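Sensor protein DivL (Caulobacter crescentus, PDB 4Q20) is a repurposed, membrane-bound sensor histidine kinase required for cell division and growth, which catalyses phosphorylation of the response regulator CtrA. Local coordinates at residues 118-123 and 177-182; 188-193 and 251-256; 111-116 and 148-153. All coordinates share one frame; numbering follows the deposited sequence.

Contact 1: residues 118-123 and 177-182; sequences DLLLNA and VTLSAR
L120 reaches from helix 116-133 onto strand 176-183 with one methyl branch, CD2, and rests on the backbone there rather than on a single side chain. L120 CD2 lies 3.4 Å from the carbonyl O of L179 and 3.7 Å from S180 C, and the same methyl reaches A181 CB at 4.1 Å. The chi1 of L120 (-100°) lies well off a staggered value; its side chain and that of L179 pass one another pointing opposite ways, meeting near their bases, with L120 CG 4.2 Å from L179 CB. In L179, CG is anti to the carbonyl carbon and beside the backbone N (chi1 -76°), which carries CD2 up to the helix, 3.6 Å from the backbone O of L120. A123, three residues after L120, meets the same L179 CD2 methyl through its CB at 3.7 Å.

This is the helix-on-sheet layer of the GHKL ATPase domain, the Bergerat fold, in which helices cover one face of a mixed sheet. The axes of the helix and strand segments run nearly antiparallel, 8.9 Å apart at closest approach. Between L179 and A181, S180 points away from the helix, and its side chain touches D191 on the neighbouring strand 187-194. L190 of that strand packs against both L120 and A181, while helix 153-170 closes the side of the contact, L160 touching A123 and V164 touching L179.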
ATOM      1  N   ASP A 118      24.153   6.694 -20.237  1.00117.07           N
ATOM      2  CA  ASP A 118      24.049   5.747 -19.133  1.00119.00           C
ATOM      3  C   ASP A 118      22.657   5.775 -18.505  1.00115.96           C
ATOM      4  O   ASP A 118      22.118   4.710 -18.196  1.00115.80           O
ATOM      5  CB  ASP A 118      25.159   5.944 -18.071  1.00127.00           C
ATOM      6  CG  ASP A 118      25.249   7.259 -17.295  1.00146.73           C
ATOM      7  OD1 ASP A 118      24.195   7.747 -16.816  1.00143.03           O
ATOM      8  OD2 ASP A 118      26.396   7.691 -16.990  1.00161.67           O
ATOM      9  N   LEU A 119      22.069   6.989 -18.363  1.00106.19           N
ATOM     10  CA  LEU A 119      20.749   7.244 -17.798  1.00100.19           C
ATOM     11  C   LEU A 119      19.662   6.447 -18.567  1.00100.60           C
ATOM     12  O   LEU A 119      18.802   5.812 -17.942  1.00 99.14           O
ATOM     13  CB  LEU A 119      20.487   8.761 -17.858  1.00 97.72           C
ATOM     14  CG  LEU A 119      19.253   9.330 -17.127  1.00 97.57           C
ATOM     15  CD1 LEU A 119      19.527   9.522 -15.648  1.00 98.48           C
ATOM     16  CD2 LEU A 119      18.846  10.651 -17.725  1.00 95.88           C
ATOM     17  N   LEU A 120      19.757   6.429 -19.911  1.00 95.05           N
ATOM     18  CA  LEU A 120      18.850   5.698 -20.792  1.00 92.68           C
ATOM     19  C   LEU A 120      19.054   4.180 -20.698  1.00 99.10           C
ATOM     20  O   LEU A 120      18.066   3.445 -20.659  1.00 97.61           O
ATOM     21  CB  LEU A 120      19.040   6.167 -22.246  1.00 92.87           C
ATOM     22  CG  LEU A 120      18.016   7.183 -22.775  1.00 93.07           C
ATOM     23  CD1 LEU A 120      18.094   8.524 -22.043  1.00 89.90           C
ATOM     24  CD2 LEU A 120      18.215   7.402 -24.237  1.00 96.63           C
ATOM     25  N   LEU A 121      20.320   3.706 -20.656  1.00100.20           N
ATOM     26  CA  LEU A 121      20.630   2.271 -20.569  1.00104.20           C
ATOM     27  C   LEU A 121      20.247   1.681 -19.210  1.00108.74           C
ATOM     28  O   LEU A 121      19.881   0.504 -19.135  1.00109.67           O
ATOM     29  CB  LEU A 121      22.115   1.998 -20.854  1.00109.42           C
ATOM     30  CG  LEU A 121      22.532   2.075 -22.323  1.00115.72           C
ATOM     31  CD1 LEU A 121      24.021   2.354 -22.456  1.00119.70           C
ATOM     32  CD2 LEU A 121      22.125   0.817 -23.093  1.00119.84           C
ATOM     33  N   ASN A 122      20.317   2.494 -18.141  1.00104.88           N
ATOM     34  CA  ASN A 122      19.951   2.057 -16.792  1.00104.49           C
ATOM     35  C   ASN A 122      18.435   1.892 -16.698  1.00104.90           C
ATOM     36  O   ASN A 122      17.975   0.935 -16.077  1.00105.87           O
ATOM     37  CB  ASN A 122      20.489   3.020 -15.742  1.00101.45           C
ATOM     38  CG  ASN A 122      22.000   3.073 -15.704  1.00125.48           C
ATOM     39  OD1 ASN A 122      22.690   2.284 -16.348  1.00126.06           O
ATOM     40  ND2 ASN A 122      22.558   4.056 -15.022  1.00119.30           N
ATOM     41  N   ALA A 123      17.664   2.767 -17.378  1.00 97.38           N
ATOM     42  CA  ALA A 123      16.207   2.660 -17.371  1.00 94.56           C
ATOM     43  C   ALA A 123      15.750   1.434 -18.180  1.00101.15           C
ATOM     44  O   ALA A 123      14.765   0.786 -17.813  1.00101.55           O
ATOM     45  CB  ALA A 123      15.578   3.935 -17.907  1.00 90.97           C
ATOM     46  N   VAL A 177       8.968  -0.297 -27.335  1.00 93.18           N
ATOM     47  CA  VAL A 177       9.092   0.887 -26.483  1.00 87.93           C
ATOM     48  C   VAL A 177      10.519   1.414 -26.694  1.00 92.05           C
ATOM     49  O   VAL A 177      11.487   0.685 -26.474  1.00 93.48           O
ATOM     50  CB  VAL A 177       8.743   0.615 -24.991  1.00 89.58           C
ATOM     51  CG1 VAL A 177       9.078   1.814 -24.113  1.00 85.23           C
ATOM     52  CG2 VAL A 177       7.273   0.231 -24.830  1.00 89.79           C
ATOM     53  N   THR A 178      10.644   2.659 -27.156  1.00 87.41           N
ATOM     54  CA  THR A 178      11.949   3.242 -27.447  1.00 88.06           C
ATOM     55  C   THR A 178      12.273   4.398 -26.516  1.00 89.66           C
ATOM     56  O   THR A 178      11.439   5.276 -26.310  1.00 87.36           O
ATOM     57  CB  THR A 178      12.017   3.714 -28.929  1.00 95.82           C
ATOM     58  OG1 THR A 178      11.273   2.814 -29.767  1.00 98.01           O
ATOM     59  CG2 THR A 178      13.463   3.872 -29.432  1.00 90.44           C
ATOM     60  N   LEU A 179      13.506   4.398 -25.995  1.00 87.76           N
ATOM     61  CA  LEU A 179      14.103   5.427 -25.143  1.00 86.00           C
ATOM     62  C   LEU A 179      15.133   6.171 -25.950  1.00 91.37           C
ATOM     63  O   LEU A 179      16.170   5.591 -26.272  1.00 95.48           O
ATOM     64  CB  LEU A 179      14.794   4.793 -23.917  1.00 87.45           C
ATOM     65  CG  LEU A 179      13.949   4.290 -22.776  1.00 91.15           C
ATOM     66  CD1 LEU A 179      13.700   2.790 -22.909  1.00 94.74           C
ATOM     67  CD2 LEU A 179      14.681   4.493 -21.486  1.00 93.12           C
ATOM     68  N   SER A 180      14.876   7.426 -26.292  1.00 85.81           N
ATOM     69  CA  SER A 180      15.837   8.204 -27.083  1.00 87.97           C
ATOM     70  C   SER A 180      16.169   9.554 -26.422  1.00 90.83           C
ATOM     71  O   SER A 180      15.437  10.027 -25.548  1.00 88.69           O
ATOM     72  CB  SER A 180      15.322   8.427 -28.509  1.00 90.93           C
ATOM     73  OG  SER A 180      14.020   8.990 -28.526  1.00 90.33           O
ATOM     74  N   ALA A 181      17.279  10.161 -26.852  1.00 88.07           N
ATOM     75  CA  ALA A 181      17.736  11.463 -26.390  1.00 86.43           C
ATOM     76  C   ALA A 181      18.304  12.248 -27.552  1.00 93.63           C
ATOM     77  O   ALA A 181      18.842  11.657 -28.490  1.00 96.89           O
ATOM     78  CB  ALA A 181      18.771  11.301 -25.311  1.00 88.14           C
ATOM     79  N   ARG A 182      18.180  13.579 -27.506  1.00 89.60           N
ATOM     80  CA  ARG A 182      18.677  14.450 -28.567  1.00 92.05           C
ATOM     81  C   ARG A 182      19.027  15.825 -28.016  1.00 95.79           C
ATOM     82  O   ARG A 182      18.237  16.413 -27.279  1.00 94.64           O
ATOM     83  CB  ARG A 182      17.609  14.558 -29.692  1.00 94.43           C
ATOM     84  CG  ARG A 182      17.912  15.529 -30.837  1.00110.61           C
ATOM     85  CD  ARG A 182      16.995  15.312 -32.034  1.00126.22           C
ATOM     86  NE  ARG A 182      15.585  15.588 -31.729  1.00135.81           N
ATOM     87  CZ  ARG A 182      14.596  15.516 -32.616  1.00151.12           C
ATOM     88  NH1 ARG A 182      14.846  15.184 -33.878  1.00143.68           N
ATOM     89  NH2 ARG A 182      13.349  15.783 -32.248  1.00130.57           N
TER

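Contact 2: residues 188-193 and 251-256; sequences VRLDVS and CHLPET
V188 N donates to L253 O at 2.8 Å, and L253 N returns the bond to V188 O. These bonds join neighbouring antiparallel strands in the mixed sheet of the GHKL ATPase domain. L190 and C251 make the next hydrogen-bonded pair, with L190 N 3.0 Å from C251 O. R189 and H252 form the non-hydrogen-bonded pair between them, and R189 CA approaches O of C251 at 3.1 Å, a CH...O contact.

H252 CE1 sits over one face of the R189 guanidinium, toward its rim, 3.7 Å from R189 NH1. The two side chains run side by side in the same direction, their planes 68° apart, while H252 ND1 bonds E187 OE1 and the ring stacks on W236. D191 OD1 is held by the R189 guanidinium, through a salt bridge from NH2 at 3.2 Å and a weak bond from NE, and by T250 OG1 of strand 247-254. The NH2 bond uses the syn lone pair of OD1 and lies close to the guanidinium plane.

On the other face, V188, L190, C251 and L253 turn to the interior. L190 CD1 meets L253 CD1 at 3.9 Å, and C251 and L253 touch helix 153-170. The chemistry thus divides by face, apolar beneath the helices and charged on the R189 side, where the bonds to D191 probably fix the rotation of the guanidinium beside the imidazole.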
ATOM      1  N   VAL A 188      18.067  19.580 -24.232  1.00 84.80           N
ATOM      2  CA  VAL A 188      18.176  18.143 -24.366  1.00 84.86           C
ATOM      3  C   VAL A 188      16.762  17.610 -24.198  1.00 86.82           C
ATOM      4  O   VAL A 188      16.064  18.011 -23.273  1.00 86.31           O
ATOM      5  CB  VAL A 188      19.227  17.497 -23.422  1.00 90.66           C
ATOM      6  CG1 VAL A 188      18.973  15.998 -23.214  1.00 88.79           C
ATOM      7  CG2 VAL A 188      20.630  17.721 -23.974  1.00 95.20           C
ATOM      8  N   ARG A 189      16.321  16.770 -25.126  1.00 84.29           N
ATOM      9  CA  ARG A 189      14.993  16.178 -25.059  1.00 82.04           C
ATOM     10  C   ARG A 189      15.083  14.663 -24.923  1.00 87.65           C
ATOM     11  O   ARG A 189      15.746  14.003 -25.719  1.00 91.58           O
ATOM     12  CB  ARG A 189      14.096  16.595 -26.246  1.00 82.52           C
ATOM     13  CG  ARG A 189      14.587  16.240 -27.647  1.00 95.95           C
ATOM     14  CD  ARG A 189      13.642  16.771 -28.710  1.00104.97           C
ATOM     15  NE  ARG A 189      12.413  15.977 -28.826  1.00105.26           N
ATOM     16  CZ  ARG A 189      11.279  16.434 -29.347  1.00125.29           C
ATOM     17  NH1 ARG A 189      11.200  17.684 -29.794  1.00117.02           N
ATOM     18  NH2 ARG A 189      10.213  15.651 -29.414  1.00116.70           N
ATOM     19  N   LEU A 190      14.430  14.121 -23.895  1.00 82.11           N
ATOM     20  CA  LEU A 190      14.367  12.684 -23.630  1.00 82.70           C
ATOM     21  C   LEU A 190      13.017  12.172 -24.117  1.00 88.17           C
ATOM     22  O   LEU A 190      11.986  12.671 -23.672  1.00 88.79           O
ATOM     23  CB  LEU A 190      14.574  12.388 -22.122  1.00 81.69           C
ATOM     24  CG  LEU A 190      15.793  13.048 -21.445  1.00 87.41           C
ATOM     25  CD1 LEU A 190      15.746  12.872 -19.964  1.00 87.98           C
ATOM     26  CD2 LEU A 190      17.104  12.513 -21.980  1.00 89.84           C
ATOM     27  N   ASP A 191      13.007  11.232 -25.063  1.00 84.62           N
ATOM     28  CA  ASP A 191      11.740  10.721 -25.590  1.00 83.83           C
ATOM     29  C   ASP A 191      11.502   9.270 -25.194  1.00 85.99           C
ATOM     30  O   ASP A 191      12.447   8.491 -25.091  1.00 88.12           O
ATOM     31  CB  ASP A 191      11.674  10.850 -27.124  1.00 88.60           C
ATOM     32  CG  ASP A 191      12.041  12.216 -27.677  1.00107.89           C
ATOM     33  OD1 ASP A 191      11.126  13.056 -27.823  1.00107.76           O
ATOM     34  OD2 ASP A 191      13.245  12.420 -28.034  1.00120.65           O
ATOM     35  N   VAL A 192      10.243   8.914 -24.942  1.00 79.65           N
ATOM     36  CA  VAL A 192       9.841   7.544 -24.622  1.00 79.78           C
ATOM     37  C   VAL A 192       8.639   7.257 -25.525  1.00 86.46           C
ATOM     38  O   VAL A 192       7.500   7.665 -25.253  1.00 85.56           O
ATOM     39  CB  VAL A 192       9.589   7.240 -23.112  1.00 80.48           C
ATOM     40  CG1 VAL A 192       9.130   5.798 -22.923  1.00 81.50           C
ATOM     41  CG2 VAL A 192      10.838   7.515 -22.279  1.00 79.73           C
ATOM     42  N   SER A 193       8.938   6.630 -26.658  1.00 86.49           N
ATOM     43  CA  SER A 193       7.987   6.293 -27.710  1.00 87.06           C
ATOM     44  C   SER A 193       7.468   4.865 -27.521  1.00 90.58           C
ATOM     45  O   SER A 193       8.182   4.005 -27.011  1.00 89.87           O
ATOM     46  CB  SER A 193       8.657   6.451 -29.066  1.00 91.79           C
ATOM     47  OG  SER A 193       7.912   5.793 -30.076  1.00109.98           O
ATOM     48  N   CYS A 251      10.576  14.938 -22.562  1.00 76.38           N
ATOM     49  CA  CYS A 251      11.061  15.774 -21.466  1.00 76.45           C
ATOM     50  C   CYS A 251      11.941  16.802 -22.094  1.00 78.19           C
ATOM     51  O   CYS A 251      12.945  16.449 -22.699  1.00 80.35           O
ATOM     52  CB  CYS A 251      11.821  14.969 -20.413  1.00 78.35           C
ATOM     53  SG  CYS A 251      10.871  13.611 -19.692  1.00 82.08           S
ATOM     54  N   HIS A 252      11.571  18.053 -22.007  1.00 70.93           N
ATOM     55  CA  HIS A 252      12.382  19.105 -22.567  1.00 71.09           C
ATOM     56  C   HIS A 252      13.171  19.704 -21.442  1.00 78.24           C
ATOM     57  O   HIS A 252      12.590  20.265 -20.504  1.00 77.34           O
ATOM     58  CB  HIS A 252      11.499  20.134 -23.271  1.00 70.67           C
ATOM     59  CG  HIS A 252      10.765  19.579 -24.445  1.00 72.99           C
ATOM     60  ND1 HIS A 252      11.200  19.812 -25.739  1.00 76.26           N
ATOM     61  CD2 HIS A 252       9.639  18.829 -24.484  1.00 73.10           C
ATOM     62  CE1 HIS A 252      10.334  19.197 -26.523  1.00 75.32           C
ATOM     63  NE2 HIS A 252       9.377  18.589 -25.818  1.00 74.07           N
ATOM     64  N   LEU A 253      14.494  19.513 -21.482  1.00 77.80           N
ATOM     65  CA  LEU A 253      15.405  20.016 -20.447  1.00 78.45           C
ATOM     66  C   LEU A 253      16.313  21.074 -21.039  1.00 80.57           C
ATOM     67  O   LEU A 253      17.098  20.735 -21.923  1.00 82.83           O
ATOM     68  CB  LEU A 253      16.226  18.868 -19.836  1.00 79.40           C
ATOM     69  CG  LEU A 253      15.435  17.757 -19.139  1.00 82.16           C
ATOM     70  CD1 LEU A 253      16.313  16.546 -18.901  1.00 83.44           C
ATOM     71  CD2 LEU A 253      14.800  18.249 -17.839  1.00 83.69           C
ATOM     72  N   PRO A 254      16.176  22.363 -20.655  1.00 74.70           N
ATOM     73  CA  PRO A 254      17.024  23.399 -21.268  1.00 78.69           C
ATOM     74  C   PRO A 254      18.488  23.330 -20.806  1.00 91.48           C
ATOM     75  O   PRO A 254      18.776  22.858 -19.705  1.00 93.02           O
ATOM     76  CB  PRO A 254      16.360  24.715 -20.834  1.00 79.64           C
ATOM     77  CG  PRO A 254      15.716  24.384 -19.532  1.00 80.99           C
ATOM     78  CD  PRO A 254      15.252  22.945 -19.662  1.00 73.67           C
ATOM     79  N   GLU A 255      19.401  23.814 -21.668  1.00 93.48           N
ATOM     80  CA  GLU A 255      20.841  23.904 -21.427  1.00 98.83           C
ATOM     81  C   GLU A 255      21.131  25.040 -20.452  1.00110.96           C
ATOM     82  O   GLU A 255      20.477  26.088 -20.506  1.00111.28           O
ATOM     83  CB  GLU A 255      21.617  24.149 -22.744  1.00103.36           C
ATOM     84  CG  GLU A 255      21.639  23.009 -23.757  1.00106.83           C
ATOM     85  CD  GLU A 255      22.369  23.319 -25.053  1.00127.65           C
ATOM     86  OE1 GLU A 255      22.497  24.514 -25.404  1.00112.95           O
ATOM     87  OE2 GLU A 255      22.832  22.360 -25.713  1.00123.46           O
ATOM     88  N   THR A 256      22.133  24.845 -19.587  1.00113.06           N
ATOM     89  CA  THR A 256      22.546  25.832 -18.598  1.00116.50           C
ATOM     90  C   THR A 256      23.906  26.377 -19.054  1.00128.78           C
ATOM     91  O   THR A 256      24.934  25.728 -18.826  1.00132.20           O
ATOM     92  CB  THR A 256      22.527  25.184 -17.203  1.00121.82           C
ATOM     93  OG1 THR A 256      21.313  24.421 -17.058  1.00115.01           O
ATOM     94  CG2 THR A 256      22.647  26.210 -16.080  1.00122.70           C
TER

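Contact 3: residues 111-116 and 148-153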
ATOM      1  N   ILE A 111      21.820  18.879  -7.907  1.00111.04           N
ATOM      2  CA  ILE A 111      22.325  19.117  -9.266  1.00110.97           C
ATOM      3  C   ILE A 111      23.814  18.699  -9.438  1.00121.41           C
ATOM      4  O   ILE A 111      24.710  19.213  -8.756  1.00125.73           O
ATOM      5  CB  ILE A 111      22.072  20.591  -9.727  1.00113.59           C
ATOM      6  CG1 ILE A 111      20.581  21.012  -9.556  1.00108.59           C
ATOM      7  CG2 ILE A 111      22.541  20.840 -11.178  1.00115.24           C
ATOM      8  CD1 ILE A 111      19.505  20.115 -10.279  1.00106.40           C
ATOM      9  N   GLU A 112      24.046  17.771 -10.398  1.00118.30           N
ATOM     10  CA  GLU A 112      25.353  17.221 -10.773  1.00123.45           C
ATOM     11  C   GLU A 112      25.379  16.802 -12.271  1.00124.86           C
ATOM     12  O   GLU A 112      24.329  16.755 -12.921  1.00119.38           O
ATOM     13  CB  GLU A 112      25.720  16.034  -9.862  1.00127.56           C
ATOM     14  CG  GLU A 112      25.070  14.708 -10.236  1.00140.26           C
ATOM     15  CD  GLU A 112      24.584  13.900  -9.052  1.00178.12           C
ATOM     16  OE1 GLU A 112      24.835  14.322  -7.899  1.00178.68           O
ATOM     17  OE2 GLU A 112      24.032  12.797  -9.272  1.00180.62           O
ATOM     18  N   ASP A 113      26.577  16.475 -12.795  1.00125.16           N
ATOM     19  CA  ASP A 113      26.802  16.052 -14.183  1.00124.16           C
ATOM     20  C   ASP A 113      26.257  14.630 -14.436  1.00123.83           C
ATOM     21  O   ASP A 113      26.660  13.666 -13.768  1.00125.72           O
ATOM     22  CB  ASP A 113      28.299  16.130 -14.548  1.00132.64           C
ATOM     23  CG  ASP A 113      28.905  17.513 -14.389  1.00146.78           C
ATOM     24  OD1 ASP A 113      28.421  18.456 -15.057  1.00144.43           O
ATOM     25  OD2 ASP A 113      29.883  17.646 -13.622  1.00160.27           O
ATOM     26  N   ILE A 114      25.338  14.519 -15.413  1.00114.37           N
ATOM     27  CA  ILE A 114      24.659  13.275 -15.791  1.00110.91           C
ATOM     28  C   ILE A 114      24.963  12.921 -17.248  1.00116.07           C
ATOM     29  O   ILE A 114      24.668  13.708 -18.137  1.00116.12           O
ATOM     30  CB  ILE A 114      23.105  13.386 -15.567  1.00107.55           C
ATOM     31  CG1 ILE A 114      22.703  14.018 -14.211  1.00107.06           C
ATOM     32  CG2 ILE A 114      22.343  12.086 -15.872  1.00105.03           C
ATOM     33  CD1 ILE A 114      23.153  13.287 -12.949  1.00120.36           C
ATOM     34  N   ARG A 115      25.501  11.725 -17.497  1.00113.79           N
ATOM     35  CA  ARG A 115      25.724  11.274 -18.862  1.00113.45           C
ATOM     36  C   ARG A 115      24.409  10.668 -19.311  1.00109.87           C
ATOM     37  O   ARG A 115      23.928   9.725 -18.689  1.00109.16           O
ATOM     38  CB  ARG A 115      26.915  10.294 -18.953  1.00119.30           C
ATOM     39  CG  ARG A 115      27.373  10.012 -20.390  1.00130.24           C
ATOM     40  CD  ARG A 115      28.778   9.439 -20.463  1.00142.00           C
ATOM     41  NE  ARG A 115      29.803  10.475 -20.321  1.00152.50           N
ATOM     42  CZ  ARG A 115      30.606  10.600 -19.268  1.00172.01           C
ATOM     43  NH1 ARG A 115      30.525   9.744 -18.255  1.00160.54           N
ATOM     44  NH2 ARG A 115      31.507  11.573 -19.224  1.00160.66           N
ATOM     45  N   VAL A 116      23.784  11.261 -20.328  1.00101.40           N
ATOM     46  CA  VAL A 116      22.471  10.842 -20.834  1.00 97.24           C
ATOM     47  C   VAL A 116      22.475   9.360 -21.323  1.00104.73           C
ATOM     48  O   VAL A 116      21.499   8.634 -21.084  1.00101.96           O
ATOM     49  CB  VAL A 116      21.957  11.813 -21.935  1.00 98.88           C
ATOM     50  CG1 VAL A 116      20.600  11.387 -22.458  1.00 94.58           C
ATOM     51  CG2 VAL A 116      21.897  13.246 -21.426  1.00 97.56           C
ATOM     52  N   LEU A 148      26.734  14.982 -21.695  1.00124.65           N
ATOM     53  CA  LEU A 148      26.363  15.218 -20.295  1.00121.64           C
ATOM     54  C   LEU A 148      25.437  16.427 -20.081  1.00119.87           C
ATOM     55  O   LEU A 148      25.684  17.520 -20.609  1.00121.32           O
ATOM     56  CB  LEU A 148      27.627  15.425 -19.428  1.00127.17           C
ATOM     57  CG  LEU A 148      28.609  14.255 -19.305  1.00135.59           C
ATOM     58  CD1 LEU A 148      30.001  14.699 -19.640  1.00142.67           C
ATOM     59  CD2 LEU A 148      28.581  13.651 -17.916  1.00136.68           C
ATOM     60  N   ILE A 149      24.415  16.229 -19.229  1.00109.93           N
ATOM     61  CA  ILE A 149      23.454  17.250 -18.795  1.00105.82           C
ATOM     62  C   ILE A 149      23.648  17.503 -17.290  1.00109.69           C
ATOM     63  O   ILE A 149      24.323  16.711 -16.630  1.00111.24           O
ATOM     64  CB  ILE A 149      21.979  16.898 -19.146  1.00102.95           C
ATOM     65  CG1 ILE A 149      21.508  15.596 -18.479  1.00100.90           C
ATOM     66  CG2 ILE A 149      21.776  16.858 -20.654  1.00103.14           C
ATOM     67  CD1 ILE A 149      20.011  15.541 -18.181  1.00 90.33           C
ATOM     68  N   ARG A 150      23.089  18.603 -16.748  1.00104.52           N
ATOM     69  CA  ARG A 150      23.221  18.895 -15.319  1.00105.66           C
ATOM     70  C   ARG A 150      21.854  18.888 -14.653  1.00105.62           C
ATOM     71  O   ARG A 150      20.998  19.717 -14.966  1.00103.45           O
ATOM     72  CB  ARG A 150      23.988  20.194 -15.046  1.00109.02           C
ATOM     73  CG  ARG A 150      25.419  19.898 -14.590  1.00122.13           C
ATOM     74  CD  ARG A 150      26.151  21.098 -14.029  1.00136.53           C
ATOM     75  NE  ARG A 150      25.516  21.610 -12.816  1.00146.35           N
ATOM     76  CZ  ARG A 150      26.011  22.580 -12.056  1.00165.72           C
ATOM     77  NH1 ARG A 150      27.173  23.148 -12.362  1.00156.55           N
ATOM     78  NH2 ARG A 150      25.354  22.987 -10.978  1.00154.41           N
ATOM     79  N   GLY A 151      21.663  17.911 -13.772  1.00100.89           N
ATOM     80  CA  GLY A 151      20.425  17.665 -13.048  1.00 95.91           C
ATOM     81  C   GLY A 151      20.597  16.684 -11.910  1.00100.96           C
ATOM     82  O   GLY A 151      21.722  16.382 -11.492  1.00105.03           O
ATOM     83  N   ASP A 152      19.469  16.195 -11.389  1.00 94.17           N
ATOM     84  CA  ASP A 152      19.416  15.237 -10.293  1.00 94.63           C
ATOM     85  C   ASP A 152      19.259  13.849 -10.900  1.00 96.93           C
ATOM     86  O   ASP A 152      18.256  13.578 -11.544  1.00 94.30           O
ATOM     87  CB  ASP A 152      18.259  15.600  -9.332  1.00 94.20           C
ATOM     88  CG  ASP A 152      18.211  14.841  -8.020  1.00107.46           C
ATOM     89  OD1 ASP A 152      18.070  13.607  -8.054  1.00108.10           O
ATOM     90  OD2 ASP A 152      18.174  15.494  -6.962  1.00118.91           O
ATOM     91  N   GLY A 153      20.280  13.012 -10.736  1.00 97.13           N
ATOM     92  CA  GLY A 153      20.327  11.652 -11.264  1.00 96.73           C
ATOM     93  C   GLY A 153      19.198  10.749 -10.820  1.00 96.82           C
ATOM     94  O   GLY A 153      18.599  10.042 -11.641  1.00 94.97           O
TER
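Strands 112-115 and 148-151 pair antiparallel with a strong twist, their segment axes 139° apart and 4.4 Å at closest approach. They make a separate two-stranded sheet beside the main sheet of the GHKL ATPase domain; helix 116-133 follows the first strand in the chain and helix 153-170 the second. I114 and I149 form one hydrogen-bonded pair, with I114 N 2.7 Å from I149 O. E112 and G151 form the other, each N donating to the other's O.

On the inward face, I114 sends CD1 to the start of helix 153-170, 3.6 Å from G153 N. I149 has CG1 between its backbone N and carbonyl carbon (chi1 61°), and both of its branches reach V116 CG2, with I149 CG2 at 3.7 Å; the two side chains cross at about a right angle. Both pack against the main sheet, V116 on L190 and A181, I149 on V188.

The outward face mixes charged and apolar groups. The R115 guanidinium is overlaid on one face by L148, CD2 standing off toward the rim, while L148 CD1 comes within 3.5 Å of R115 NH2. R150 also meets I111, whose CG2 abuts the edge of the guanidinium near its plane, 3.5 Å from R150 NE. D113 meets R150 along its aliphatic part instead, with D113 OD1 3.4 Å from R150 CG; carboxylate and guanidinium planes are almost perpendicular.

D152 is the N-cap of helix 153-170. The D152 carboxylate divides its bonds, OD1 accepting from R155 N and OD2 from E110 N.

In the fold
Contacts 1 and 2 are buried and share the main sheet, in which strands 176-183 and 187-194 are neighbours: S180 O lies 2.8 Å from D191 N. Contact 1 is helix-on-strand packing made by apolar groups, whereas contact 2 is strand pairing with a polar outer face. Contact 3 also pairs strands, but in a small sheet that is only partly buried, where exposed arginines and acids stand beside its isoleucines. Its inward side joins the same core: I149 CD1 meets L253 CD1 at 3.9 Å, and I114 CG2 meets L119 CD1 at 3.8 Å. Helix 116-133 of contact 1 continues directly from strand 112-115 of contact 3, and along the chain the segments of these two contacts alternate.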